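Side-chain contacts in gene 12 protein (Mycobacterium phage D29, PDB 3HC7), which hydrolyses the mycolic acid–arabinogalactan ester linkage of the host cell wall, helping the phage to lyse the cell and release its progeny: residues P23-R28 with Y242-A247; K67-P72 with L103-H108; H95-T100 with E152-E157. All blocks are in the same frame, centred on the assembly; numbering follows the deposited sequence.

Contact 1: residues P23-R28 with Y242-A247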
ATOM      1  N   PRO A  23       3.957   9.523  -3.015  1.00 57.53           N
ATOM      2  CA  PRO A  23       4.334   9.800  -1.620  1.00 60.42           C
ATOM      3  C   PRO A  23       5.510  10.756  -1.509  1.00 62.92           C
ATOM      4  O   PRO A  23       5.524  11.577  -0.600  1.00 61.71           O
ATOM      5  CB  PRO A  23       4.743   8.425  -1.067  1.00 57.27           C
ATOM      6  CG  PRO A  23       4.300   7.418  -2.067  1.00 53.30           C
ATOM      7  CD  PRO A  23       4.226   8.125  -3.396  1.00 51.34           C
ATOM      8  N   ALA A  24       6.486  10.652  -2.403  1.00 64.14           N
ATOM      9  CA  ALA A  24       7.635  11.549  -2.339  1.00 67.51           C
ATOM     10  C   ALA A  24       7.242  12.952  -2.786  1.00 70.03           C
ATOM     11  O   ALA A  24       7.673  13.945  -2.193  1.00 70.97           O
ATOM     12  CB  ALA A  24       8.788  11.018  -3.168  1.00 66.02           C
ATOM     13  N   ASP A  25       6.422  13.032  -3.832  1.00 69.63           N
ATOM     14  CA  ASP A  25       5.938  14.324  -4.317  1.00 78.15           C
ATOM     15  C   ASP A  25       5.225  15.038  -3.181  1.00 77.73           C
ATOM     16  O   ASP A  25       5.370  16.247  -2.997  1.00 80.91           O
ATOM     17  CB  ASP A  25       4.954  14.151  -5.477  1.00 79.46           C
ATOM     18  CG  ASP A  25       5.561  13.435  -6.669  1.00 77.72           C
ATOM     19  OD1 ASP A  25       6.807  13.400  -6.782  1.00 71.43           O
ATOM     20  OD2 ASP A  25       4.774  12.910  -7.493  1.00 69.73           O
ATOM     21  N   THR A  26       4.443  14.274  -2.429  1.00 71.19           N
ATOM     22  CA  THR A  26       3.668  14.825  -1.332  1.00 72.58           C
ATOM     23  C   THR A  26       4.597  15.367  -0.252  1.00 65.29           C
ATOM     24  O   THR A  26       4.506  16.534   0.108  1.00 69.47           O
ATOM     25  CB  THR A  26       2.694  13.778  -0.747  1.00 67.37           C
ATOM     26  OG1 THR A  26       1.785  13.348  -1.770  1.00 66.92           O
ATOM     27  CG2 THR A  26       1.905  14.365   0.406  1.00 66.48           C
ATOM     28  N   ALA A  27       5.493  14.520   0.255  1.00 61.89           N
ATOM     29  CA  ALA A  27       6.477  14.943   1.253  1.00 68.69           C
ATOM     30  C   ALA A  27       7.168  16.256   0.865  1.00 79.81           C
ATOM     31  O   ALA A  27       7.422  17.116   1.712  1.00 83.70           O
ATOM     32  CB  ALA A  27       7.506  13.848   1.483  1.00 62.44           C
ATOM     33  N   ARG A  28       7.468  16.402  -0.421  1.00 81.09           N
ATOM     34  CA  ARG A  28       8.150  17.594  -0.919  1.00 87.44           C
ATOM     35  C   ARG A  28       7.284  18.850  -0.833  1.00 88.89           C
ATOM     36  O   ARG A  28       7.789  19.966  -0.962  1.00 93.51           O
ATOM     37  CB  ARG A  28       8.634  17.376  -2.355  1.00 89.64           C
ATOM     38  CG  ARG A  28       9.839  16.456  -2.464  1.00 90.63           C
ATOM     39  CD  ARG A  28      10.419  16.459  -3.867  1.00 91.38           C
ATOM     40  NE  ARG A  28      11.813  16.027  -3.874  1.00 92.04           N
ATOM     41  CZ  ARG A  28      12.214  14.800  -4.189  1.00 90.27           C
ATOM     42  NH1 ARG A  28      11.324  13.878  -4.535  1.00 91.79           N
ATOM     43  NH2 ARG A  28      13.505  14.497  -4.166  1.00 89.66           N
ATOM     44  N   TYR A 242      -3.400   9.196  -8.800  1.00 57.90           N
ATOM     45  CA  TYR A 242      -4.125  10.090  -7.897  1.00 48.38           C
ATOM     46  C   TYR A 242      -3.593  11.516  -7.889  1.00 57.48           C
ATOM     47  O   TYR A 242      -2.402  11.751  -8.079  1.00 64.71           O
ATOM     48  CB  TYR A 242      -4.121   9.525  -6.463  1.00 52.58           C
ATOM     49  CG  TYR A 242      -4.928   8.254  -6.329  1.00 54.50           C
ATOM     50  CD1 TYR A 242      -6.239   8.289  -5.877  1.00 54.07           C
ATOM     51  CD2 TYR A 242      -4.387   7.023  -6.684  1.00 51.94           C
ATOM     52  CE1 TYR A 242      -6.985   7.140  -5.769  1.00 45.41           C
ATOM     53  CE2 TYR A 242      -5.126   5.864  -6.580  1.00 49.41           C
ATOM     54  CZ  TYR A 242      -6.424   5.930  -6.124  1.00 47.11           C
ATOM     55  OH  TYR A 242      -7.166   4.780  -6.017  1.00 47.85           O
ATOM     56  N   ASN A 243      -4.499  12.464  -7.672  1.00 65.55           N
ATOM     57  CA  ASN A 243      -4.137  13.834  -7.344  1.00 61.24           C
ATOM     58  C   ASN A 243      -3.729  13.904  -5.869  1.00 70.01           C
ATOM     59  O   ASN A 243      -4.495  13.510  -4.991  1.00 77.55           O
ATOM     60  CB  ASN A 243      -5.327  14.754  -7.607  1.00 60.43           C
ATOM     61  CG  ASN A 243      -5.122  16.153  -7.053  1.00 78.23           C
ATOM     62  OD1 ASN A 243      -4.000  16.652  -6.992  1.00 83.51           O
ATOM     63  ND2 ASN A 243      -6.213  16.793  -6.647  1.00 78.96           N
ATOM     64  N   ARG A 244      -2.528  14.414  -5.602  1.00 68.83           N
ATOM     65  CA  ARG A 244      -1.946  14.386  -4.258  1.00 67.12           C
ATOM     66  C   ARG A 244      -2.324  15.559  -3.356  1.00 68.57           C
ATOM     67  O   ARG A 244      -2.010  15.550  -2.164  1.00 67.34           O
ATOM     68  CB  ARG A 244      -0.419  14.336  -4.350  1.00 68.15           C
ATOM     69  CG  ARG A 244       0.236  15.693  -4.617  1.00 72.58           C
ATOM     70  CD  ARG A 244       1.747  15.559  -4.730  1.00 74.16           C
ATOM     71  NE  ARG A 244       2.397  16.840  -4.981  1.00 82.11           N
ATOM     72  CZ  ARG A 244       2.647  17.329  -6.192  1.00 88.29           C
ATOM     73  NH1 ARG A 244       2.304  16.642  -7.280  1.00 82.15           N
ATOM     74  NH2 ARG A 244       3.247  18.507  -6.319  1.00 82.98           N
ATOM     75  N   TYR A 245      -2.976  16.573  -3.909  1.00 76.60           N
ATOM     76  CA  TYR A 245      -3.163  17.818  -3.163  1.00 84.96           C
ATOM     77  C   TYR A 245      -4.053  17.728  -1.913  1.00 83.98           C
ATOM     78  O   TYR A 245      -3.682  18.246  -0.860  1.00 84.67           O
ATOM     79  CB  TYR A 245      -3.546  18.973  -4.093  1.00 96.13           C
ATOM     80  CG  TYR A 245      -2.369  19.408  -4.937  1.00 96.96           C
ATOM     81  CD1 TYR A 245      -1.276  20.033  -4.355  1.00106.26           C
ATOM     82  CD2 TYR A 245      -2.333  19.163  -6.300  1.00 96.85           C
ATOM     83  CE1 TYR A 245      -0.187  20.420  -5.108  1.00112.26           C
ATOM     84  CE2 TYR A 245      -1.245  19.549  -7.066  1.00108.01           C
ATOM     85  CZ  TYR A 245      -0.175  20.177  -6.462  1.00113.02           C
ATOM     86  OH  TYR A 245       0.912  20.565  -7.214  1.00116.26           O
ATOM     87  N   PRO A 246      -5.211  17.055  -2.011  1.00 80.54           N
ATOM     88  CA  PRO A 246      -5.998  16.874  -0.784  1.00 79.56           C
ATOM     89  C   PRO A 246      -5.168  16.230   0.334  1.00 81.51           C
ATOM     90  O   PRO A 246      -5.362  16.555   1.514  1.00 83.73           O
ATOM     91  CB  PRO A 246      -7.121  15.932  -1.229  1.00 75.74           C
ATOM     92  CG  PRO A 246      -7.257  16.174  -2.691  1.00 75.04           C
ATOM     93  CD  PRO A 246      -5.868  16.457  -3.185  1.00 77.02           C
ATOM     94  N   ALA A 247      -4.257  15.332  -0.037  1.00 74.69           N
ATOM     95  CA  ALA A 247      -3.366  14.687   0.926  1.00 70.54           C
ATOM     96  C   ALA A 247      -2.368  15.680   1.505  1.00 69.10           C
ATOM     97  O   ALA A 247      -2.018  15.597   2.684  1.00 63.79           O
ATOM     98  CB  ALA A 247      -2.637  13.522   0.287  1.00 68.09           C
TER
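Thr-26 and Arg-244 bring the two backbones closest, with their CA atoms 6.3 Å apart. Thr-26 lies in a helical turn of 23-28. Arg-244 sits in the turn that leads into the helix of 242-247. Asn-243 caps that turn: its OD1 accepts from Tyr-245 N at 3.2 Å, with the donor well above the carbonyl plane.

Arg-244 carries the contact. Its first torsion (chi1 80°) starts an extended chain that runs past Thr-26 and Asp-25 of helix 22-27. Thr-26 and Arg-244 pass each other in opposite directions. Thr-26 OG1 touches Arg-244 CB at 3.5 Å, while it is hydrogen-bonded to Leu-22 O. Asp-25 CB meets Arg-244 CD at 3.6 Å and lies over one face of the guanidinium. Tyr-245 CZ covers the opposite face, toward the rim.

Asp-25 OD2 is 4.5 Å from Arg-244 NH1, but no N-H points at it, so this is attraction between nearby charges, not a salt bridge. Arg-244 NE has its salt bridge with Asp-29, and Asp-25 OD1 accepts from Gly-21 N.

The touching residues lie away from the active site, but Tyr-242 OH is hydrogen-bonded to Asp-166, the probable acid of the catalytic triad with Ser-82 and His-240. Thr-26 and Ala-247 both pack on Trp-116 of strand 110-116. The contact joins helix 22-27 to the turn entering helix 245-251, both packed against the central parallel sheet.

Contact 2: residues K67-P72 with L103-H108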
ATOM      1  N   LYS A  67      14.259   7.487  14.040  1.00 67.95           N
ATOM      2  CA  LYS A  67      13.856   8.881  14.150  1.00 66.37           C
ATOM      3  C   LYS A  67      13.111   9.161  15.450  1.00 63.52           C
ATOM      4  O   LYS A  67      13.378  10.150  16.127  1.00 59.81           O
ATOM      5  CB  LYS A  67      12.995   9.271  12.950  1.00 64.57           C
ATOM      6  CG  LYS A  67      13.790   9.668  11.717  1.00 69.62           C
ATOM      7  CD  LYS A  67      14.905   8.685  11.399  1.00 73.75           C
ATOM      8  CE  LYS A  67      15.773   9.199  10.256  1.00 75.44           C
ATOM      9  NZ  LYS A  67      16.913   8.290   9.958  1.00 73.45           N
ATOM     10  N   LEU A  68      12.185   8.278  15.804  1.00 62.98           N
ATOM     11  CA  LEU A  68      11.311   8.512  16.952  1.00 61.80           C
ATOM     12  C   LEU A  68      11.975   8.271  18.308  1.00 66.56           C
ATOM     13  O   LEU A  68      11.581   8.874  19.311  1.00 63.96           O
ATOM     14  CB  LEU A  68      10.018   7.704  16.818  1.00 64.58           C
ATOM     15  CG  LEU A  68       8.857   8.474  16.179  1.00 65.29           C
ATOM     16  CD1 LEU A  68       9.327   9.351  15.034  1.00 67.36           C
ATOM     17  CD2 LEU A  68       7.766   7.536  15.720  1.00 45.68           C
ATOM     18  N   ASP A  69      12.974   7.395  18.351  1.00 64.86           N
ATOM     19  CA  ASP A  69      13.766   7.242  19.567  1.00 65.35           C
ATOM     20  C   ASP A  69      14.677   8.455  19.754  1.00 75.72           C
ATOM     21  O   ASP A  69      14.943   8.882  20.875  1.00 81.14           O
ATOM     22  CB  ASP A  69      14.595   5.954  19.539  1.00 60.27           C
ATOM     23  CG  ASP A  69      13.835   4.754  20.071  1.00 65.05           C
ATOM     24  OD1 ASP A  69      12.808   4.957  20.754  1.00 68.47           O
ATOM     25  OD2 ASP A  69      14.265   3.608  19.814  1.00 64.09           O
ATOM     26  N   ALA A  70      15.146   9.007  18.640  1.00 74.19           N
ATOM     27  CA  ALA A  70      16.047  10.143  18.674  1.00 78.31           C
ATOM     28  C   ALA A  70      15.339  11.408  19.149  1.00 86.03           C
ATOM     29  O   ALA A  70      15.935  12.230  19.840  1.00 98.82           O
ATOM     30  CB  ALA A  70      16.663  10.362  17.302  1.00 78.89           C
ATOM     31  N   ASP A  71      14.072  11.564  18.778  1.00 82.40           N
ATOM     32  CA  ASP A  71      13.303  12.743  19.170  1.00 83.20           C
ATOM     33  C   ASP A  71      11.961  12.348  19.791  1.00 78.33           C
ATOM     34  O   ASP A  71      10.946  12.272  19.104  1.00 73.22           O
ATOM     35  CB  ASP A  71      13.097  13.680  17.973  1.00 81.16           C
ATOM     36  CG  ASP A  71      12.423  14.990  18.360  1.00 81.24           C
ATOM     37  OD1 ASP A  71      11.913  15.092  19.494  1.00 86.58           O
ATOM     38  OD2 ASP A  71      12.396  15.915  17.526  1.00 86.41           O
ATOM     39  N   PRO A  72      11.961  12.103  21.107  1.00 76.49           N
ATOM     40  CA  PRO A  72      10.792  11.612  21.847  1.00 74.63           C
ATOM     41  C   PRO A  72       9.584  12.548  21.805  1.00 68.91           C
ATOM     42  O   PRO A  72       8.473  12.116  22.121  1.00 67.30           O
ATOM     43  CB  PRO A  72      11.313  11.492  23.283  1.00 76.18           C
ATOM     44  CG  PRO A  72      12.795  11.354  23.141  1.00 79.37           C
ATOM     45  CD  PRO A  72      13.152  12.213  21.965  1.00 80.58           C
ATOM     46  N   LEU A 103       6.203  -1.555  17.480  1.00 31.62           N
ATOM     47  CA  LEU A 103       6.106  -0.099  17.419  1.00 35.56           C
ATOM     48  C   LEU A 103       4.923   0.442  18.216  1.00 32.28           C
ATOM     49  O   LEU A 103       4.540   1.600  18.058  1.00 31.89           O
ATOM     50  CB  LEU A 103       6.015   0.371  15.965  1.00 36.59           C
ATOM     51  CG  LEU A 103       7.157  -0.074  15.052  1.00 35.38           C
ATOM     52  CD1 LEU A 103       6.899   0.358  13.622  1.00 32.91           C
ATOM     53  CD2 LEU A 103       8.474   0.493  15.547  1.00 35.41           C
ATOM     54  N   HIS A 104       4.350  -0.401  19.066  1.00 32.08           N
ATOM     55  CA  HIS A 104       3.130  -0.051  19.761  1.00 30.22           C
ATOM     56  C   HIS A 104       3.333   1.146  20.671  1.00 33.12           C
ATOM     57  O   HIS A 104       2.420   1.942  20.855  1.00 35.64           O
ATOM     58  CB  HIS A 104       2.585  -1.241  20.562  1.00 28.40           C
ATOM     59  CG  HIS A 104       1.276  -0.963  21.228  1.00 33.83           C
ATOM     60  ND1 HIS A 104       0.114  -0.749  20.517  1.00 30.51           N
ATOM     61  CD2 HIS A 104       0.943  -0.855  22.538  1.00 31.75           C
ATOM     62  CE1 HIS A 104      -0.879  -0.529  21.359  1.00 29.45           C
ATOM     63  NE2 HIS A 104      -0.402  -0.589  22.591  1.00 31.80           N
ATOM     64  N   ARG A 105       4.534   1.275  21.228  1.00 36.95           N
ATOM     65  CA  ARG A 105       4.845   2.391  22.121  1.00 39.97           C
ATOM     66  C   ARG A 105       4.840   3.724  21.385  1.00 44.44           C
ATOM     67  O   ARG A 105       4.834   4.780  22.011  1.00 37.44           O
ATOM     68  CB  ARG A 105       6.194   2.179  22.809  1.00 40.82           C
ATOM     69  CG  ARG A 105       7.386   2.158  21.865  1.00 50.14           C
ATOM     70  CD  ARG A 105       8.611   1.558  22.543  1.00 57.66           C
ATOM     71  NE  ARG A 105       9.695   1.322  21.595  1.00 60.13           N
ATOM     72  CZ  ARG A 105      10.661   2.197  21.337  1.00 62.30           C
ATOM     73  NH1 ARG A 105      10.676   3.368  21.962  1.00 67.44           N
ATOM     74  NH2 ARG A 105      11.608   1.908  20.453  1.00 61.98           N
ATOM     75  N   PHE A 106       4.844   3.688  20.054  1.00 42.27           N
ATOM     76  CA  PHE A 106       4.776   4.940  19.297  1.00 41.62           C
ATOM     77  C   PHE A 106       3.340   5.254  18.890  1.00 41.75           C
ATOM     78  O   PHE A 106       3.078   6.280  18.270  1.00 46.80           O
ATOM     79  CB  PHE A 106       5.668   4.899  18.050  1.00 42.76           C
ATOM     80  CG  PHE A 106       7.123   4.651  18.346  1.00 48.19           C
ATOM     81  CD1 PHE A 106       7.858   5.557  19.096  1.00 48.09           C
ATOM     82  CD2 PHE A 106       7.758   3.518  17.861  1.00 41.71           C
ATOM     83  CE1 PHE A 106       9.196   5.329  19.363  1.00 46.59           C
ATOM     84  CE2 PHE A 106       9.095   3.288  18.125  1.00 43.15           C
ATOM     85  CZ  PHE A 106       9.814   4.193  18.879  1.00 42.75           C
ATOM     86  N   LEU A 107       2.409   4.371  19.240  1.00 39.48           N
ATOM     87  CA  LEU A 107       1.032   4.536  18.784  1.00 39.34           C
ATOM     88  C   LEU A 107       0.472   5.907  19.143  1.00 43.81           C
ATOM     89  O   LEU A 107      -0.140   6.570  18.307  1.00 44.46           O
ATOM     90  CB  LEU A 107       0.122   3.425  19.318  1.00 40.73           C
ATOM     91  CG  LEU A 107      -1.363   3.580  18.982  1.00 41.84           C
ATOM     92  CD1 LEU A 107      -1.557   3.807  17.488  1.00 41.84           C
ATOM     93  CD2 LEU A 107      -2.164   2.368  19.436  1.00 39.60           C
ATOM     94  N   HIS A 108       0.693   6.335  20.382  1.00 45.41           N
ATOM     95  CA  HIS A 108       0.162   7.607  20.853  1.00 48.98           C
ATOM     96  C   HIS A 108       0.784   8.795  20.119  1.00 54.46           C
ATOM     97  O   HIS A 108       0.310   9.926  20.242  1.00 54.50           O
ATOM     98  CB  HIS A 108       0.366   7.748  22.368  1.00 49.86           C
ATOM     99  CG  HIS A 108       1.797   7.921  22.768  1.00 54.79           C
ATOM    100  ND1 HIS A 108       2.701   6.880  22.769  1.00 58.49           N
ATOM    101  CD2 HIS A 108       2.482   9.015  23.180  1.00 51.76           C
ATOM    102  CE1 HIS A 108       3.883   7.326  23.161  1.00 61.74           C
ATOM    103  NE2 HIS A 108       3.776   8.619  23.416  1.00 55.30           N
TER
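Asp-69 OD1 is gripped by both terminal nitrogens of Arg-105. The shorter bond comes from Arg-105 NH1 at 2.9 Å and uses the syn lone pair of OD1. Arg-105 NH2 reaches the same Asp-69 OD1 at 3.3 Å, on a more bent path. Arg-105 NH2 also gives a straighter bond, 166°, to Asp-69 OD2 at 3.2 Å. The result is an end-on, two-nitrogen salt bridge. Carboxylate and guanidinium are nearly coplanar, 25° apart, and the three bonds should restrain rotation of both groups.

The Arg-105 side chain leaves the backbone with CG tucked against both N and C (chi1 64°). It then extends to NE, and this carries the guanidinium across to the helix. On the way CG lies over the centre of the Phe-106 ring. Phe-106 CZ in turn approaches one face of the guanidinium, toward its rim.

Asp-69 OD1 also lies at the edge of the Phe-106 ring, 3.6 Å from CZ. The apolar half of the contact is beneath the salt bridge. Leu-68 CB touches Phe-106 CE1 at 3.6 Å, and Leu-68 CD2 lies 3.9 Å from Phe-106 CD1. Both residues are buried and pack on Phe-76 of strand 76-81, whereas Asp-69 and Arg-105 are exposed. The ion pair therefore closes the outer side of an apolar contact.

Leu-68 O is also bound by Arg-109. Away from the active site, the contact joins the C-terminal end of helix 50-70 to the 3-10 turn before strand 110-116. The arrangement belongs to the alpha/beta-hydrolase fold of the cutinase family, in which helices pack on a parallel sheet.

Contact 3: residues H95-T100 with E152-E157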
ATOM      1  N   HIS A  95       2.274  -3.987  13.511  1.00 31.87           N
ATOM      2  CA  HIS A  95       3.447  -3.560  14.272  1.00 30.95           C
ATOM      3  C   HIS A  95       3.199  -2.351  15.169  1.00 33.24           C
ATOM      4  O   HIS A  95       3.838  -2.211  16.209  1.00 33.69           O
ATOM      5  CB  HIS A  95       4.663  -3.365  13.358  1.00 29.49           C
ATOM      6  CG  HIS A  95       5.095  -4.625  12.674  1.00 31.66           C
ATOM      7  ND1 HIS A  95       4.682  -4.961  11.403  1.00 31.17           N
ATOM      8  CD2 HIS A  95       5.883  -5.646  13.092  1.00 25.44           C
ATOM      9  CE1 HIS A  95       5.203  -6.126  11.061  1.00 28.73           C
ATOM     10  NE2 HIS A  95       5.936  -6.564  12.066  1.00 31.03           N
ATOM     11  N   ILE A  96       2.242  -1.512  14.796  1.00 30.61           N
ATOM     12  CA  ILE A  96       1.876  -0.375  15.637  1.00 29.58           C
ATOM     13  C   ILE A  96       0.652  -0.656  16.507  1.00 36.88           C
ATOM     14  O   ILE A  96       0.683  -0.428  17.717  1.00 37.58           O
ATOM     15  CB  ILE A  96       1.631   0.898  14.801  1.00 25.12           C
ATOM     16  CG1 ILE A  96       2.876   1.229  13.970  1.00 36.34           C
ATOM     17  CG2 ILE A  96       1.262   2.070  15.701  1.00 26.05           C
ATOM     18  CD1 ILE A  96       2.713   2.436  13.039  1.00 36.63           C
ATOM     19  N   LEU A  97      -0.422  -1.152  15.900  1.00 29.76           N
ATOM     20  CA  LEU A  97      -1.658  -1.394  16.647  1.00 32.22           C
ATOM     21  C   LEU A  97      -1.612  -2.491  17.726  1.00 26.84           C
ATOM     22  O   LEU A  97      -2.188  -2.323  18.796  1.00 30.87           O
ATOM     23  CB  LEU A  97      -2.832  -1.650  15.699  1.00 32.87           C
ATOM     24  CG  LEU A  97      -3.163  -0.503  14.747  1.00 36.22           C
ATOM     25  CD1 LEU A  97      -4.393  -0.834  13.940  1.00 30.25           C
ATOM     26  CD2 LEU A  97      -3.375   0.788  15.528  1.00 40.48           C
ATOM     27  N   PRO A  98      -0.965  -3.633  17.447  1.00 22.36           N
ATOM     28  CA  PRO A  98      -1.107  -4.701  18.450  1.00 24.63           C
ATOM     29  C   PRO A  98      -0.473  -4.367  19.796  1.00 26.58           C
ATOM     30  O   PRO A  98       0.554  -3.704  19.835  1.00 28.09           O
ATOM     31  CB  PRO A  98      -0.382  -5.884  17.810  1.00 22.56           C
ATOM     32  CG  PRO A  98      -0.512  -5.614  16.287  1.00 26.28           C
ATOM     33  CD  PRO A  98      -0.351  -4.112  16.192  1.00 27.19           C
ATOM     34  N   PRO A  99      -1.066  -4.864  20.893  1.00 31.91           N
ATOM     35  CA  PRO A  99      -0.620  -4.486  22.243  1.00 30.72           C
ATOM     36  C   PRO A  99       0.823  -4.914  22.521  1.00 37.92           C
ATOM     37  O   PRO A  99       1.424  -4.401  23.460  1.00 44.07           O
ATOM     38  CB  PRO A  99      -1.573  -5.248  23.169  1.00 27.60           C
ATOM     39  CG  PRO A  99      -2.695  -5.712  22.320  1.00 31.38           C
ATOM     40  CD  PRO A  99      -2.159  -5.847  20.920  1.00 30.27           C
ATOM     41  N   THR A 100       1.361  -5.849  21.738  1.00 32.46           N
ATOM     42  CA  THR A 100       2.771  -6.210  21.876  1.00 28.10           C
ATOM     43  C   THR A 100       3.534  -6.004  20.564  1.00 37.06           C
ATOM     44  O   THR A 100       4.593  -6.599  20.347  1.00 39.22           O
ATOM     45  CB  THR A 100       2.966  -7.667  22.365  1.00 22.32           C
ATOM     46  OG1 THR A 100       2.299  -8.560  21.472  1.00 25.65           O
ATOM     47  CG2 THR A 100       2.411  -7.852  23.795  1.00 23.61           C
ATOM     48  N   GLU A 152     -11.437   3.768  12.304  1.00 67.30           N
ATOM     49  CA  GLU A 152     -12.154   4.883  12.913  1.00 77.70           C
ATOM     50  C   GLU A 152     -12.144   4.811  14.438  1.00 72.63           C
ATOM     51  O   GLU A 152     -12.578   5.746  15.110  1.00 74.25           O
ATOM     52  CB  GLU A 152     -13.598   4.938  12.398  1.00 87.85           C
ATOM     53  CG  GLU A 152     -14.483   3.775  12.856  1.00 94.55           C
ATOM     54  CD  GLU A 152     -14.225   2.483  12.091  1.00 93.59           C
ATOM     55  OE1 GLU A 152     -13.705   2.549  10.958  1.00 86.39           O
ATOM     56  OE2 GLU A 152     -14.553   1.401  12.625  1.00 93.90           O
ATOM     57  N   GLN A 153     -11.641   3.708  14.981  1.00 66.19           N
ATOM     58  CA  GLN A 153     -11.653   3.503  16.424  1.00 67.30           C
ATOM     59  C   GLN A 153     -10.410   4.044  17.131  1.00 67.59           C
ATOM     60  O   GLN A 153     -10.336   4.031  18.358  1.00 65.00           O
ATOM     61  CB  GLN A 153     -11.878   2.023  16.754  1.00 69.84           C
ATOM     62  CG  GLN A 153     -13.307   1.668  17.194  1.00 84.32           C
ATOM     63  CD  GLN A 153     -14.406   2.290  16.330  1.00100.04           C
ATOM     64  OE1 GLN A 153     -14.308   3.438  15.897  1.00106.94           O
ATOM     65  NE2 GLN A 153     -15.471   1.530  16.099  1.00103.91           N
ATOM     66  N   TYR A 154      -9.453   4.544  16.358  1.00 65.07           N
ATOM     67  CA  TYR A 154      -8.201   5.047  16.924  1.00 58.87           C
ATOM     68  C   TYR A 154      -8.059   6.571  16.887  1.00 60.13           C
ATOM     69  O   TYR A 154      -8.821   7.266  16.210  1.00 63.39           O
ATOM     70  CB  TYR A 154      -7.012   4.388  16.236  1.00 50.37           C
ATOM     71  CG  TYR A 154      -7.041   2.881  16.328  1.00 54.02           C
ATOM     72  CD1 TYR A 154      -6.400   2.225  17.363  1.00 55.18           C
ATOM     73  CD2 TYR A 154      -7.713   2.116  15.382  1.00 57.06           C
ATOM     74  CE1 TYR A 154      -6.419   0.851  17.456  1.00 58.38           C
ATOM     75  CE2 TYR A 154      -7.739   0.730  15.468  1.00 54.70           C
ATOM     76  CZ  TYR A 154      -7.087   0.107  16.509  1.00 56.38           C
ATOM     77  OH  TYR A 154      -7.095  -1.263  16.624  1.00 56.59           O
ATOM     78  N   GLY A 155      -7.072   7.078  17.620  1.00 56.91           N
ATOM     79  CA  GLY A 155      -6.852   8.511  17.744  1.00 55.11           C
ATOM     80  C   GLY A 155      -6.239   9.168  16.522  1.00 61.30           C
ATOM     81  O   GLY A 155      -6.479  10.350  16.274  1.00 65.35           O
ATOM     82  N   PHE A 156      -5.468   8.419  15.742  1.00 50.68           N
ATOM     83  CA  PHE A 156      -4.836   8.976  14.568  1.00 51.64           C
ATOM     84  C   PHE A 156      -5.873   9.184  13.492  1.00 56.73           C
ATOM     85  O   PHE A 156      -6.948   8.646  13.560  1.00 58.89           O
ATOM     86  CB  PHE A 156      -3.670   8.116  14.066  1.00 52.36           C
ATOM     87  CG  PHE A 156      -4.037   6.698  13.820  1.00 49.09           C
ATOM     88  CD1 PHE A 156      -4.710   6.337  12.700  1.00 52.85           C
ATOM     89  CD2 PHE A 156      -3.752   5.732  14.739  1.00 50.51           C
ATOM     90  CE1 PHE A 156      -5.061   5.041  12.483  1.00 50.97           C
ATOM     91  CE2 PHE A 156      -4.112   4.448  14.520  1.00 48.42           C
ATOM     92  CZ  PHE A 156      -4.761   4.108  13.394  1.00 46.23           C
ATOM     93  N   GLU A 157      -5.559  10.020  12.518  1.00 53.31           N
ATOM     94  CA  GLU A 157      -6.454  10.146  11.396  1.00 52.69           C
ATOM     95  C   GLU A 157      -5.864   9.569  10.137  1.00 54.69           C
ATOM     96  O   GLU A 157      -4.688   9.601   9.907  1.00 52.02           O
ATOM     97  CB  GLU A 157      -6.948  11.575  11.174  1.00 70.97           C
ATOM     98  CG  GLU A 157      -6.057  12.656  11.673  1.00 83.75           C
ATOM     99  CD  GLU A 157      -6.694  14.020  11.569  1.00 92.67           C
ATOM    100  OE1 GLU A 157      -7.911  14.119  11.797  1.00100.45           O
ATOM    101  OE2 GLU A 157      -5.982  14.964  11.227  1.00 87.85           O
TER
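Leu-97, next to Ile-96 where helix 83-96 gives way to loop, reaches two aromatic rings of 152-157. Its CB points toward that segment, and the whole contact is made beyond it by the two methyl groups. CG is anti to the carbonyl carbon (chi1 -61°), and the branch there divides the work.

CD1 goes to the phenol end of Tyr-154. Leu-97 CD1 lies 3.8 Å from Tyr-154 CZ and equally far from Tyr-154 OH. CD2 sits over the face of the same ring, toward the rim, with Tyr-154 CE1 nearest to Leu-97 CD2 at 3.6 Å. The CD2 methyl is 3.9 Å from the centroid of the Tyr-154 ring and 21° off its normal, a CH-pi contact.

The same CD2 also meets Phe-156, but there it comes to the edge of the ring, near its plane. Phe-156 CE2 is 3.9 Å from Leu-97 CD2. One methyl thus meets a ring face of one residue and a ring edge of the other.

The contact is van der Waals and CH-pi in kind. Phe-156 is buried, while Leu-97 and Tyr-154 keep some exposure, so the packing runs from the interior toward the surface. Leu-92 of helix 83-96 packs on both Leu-97 and Phe-156. Leu-107, in the loop before strand 110-116, also touches these two. The contact joins the chain at the end of helix 83-96 to the loop that enters strand 157-161, an outermost strand of the parallel sheet.

How the contacts relate
All three contacts are partly buried and lie away from the active-site residues. Contacts 2 and 3 are neighbours, with centres 13 Å apart, and their segments alternate along the chain. They meet directly: Leu-103 N of contact 2 is 2.8 Å from His-95 O of contact 3, a probable hydrogen bond. Contact 1 stands apart, and the loop it closes contains both others. Contact 1 ties a helix to the turn entering another, contact 2 a helix end to a 3-10 turn, contact 3 the chain at the end of a helix to a loop. Contact 2 pairs an exposed salt bridge with buried apolar groups, contact 3 is methyl-on-ring packing, and contact 1 rests on an arginine's aliphatic chain.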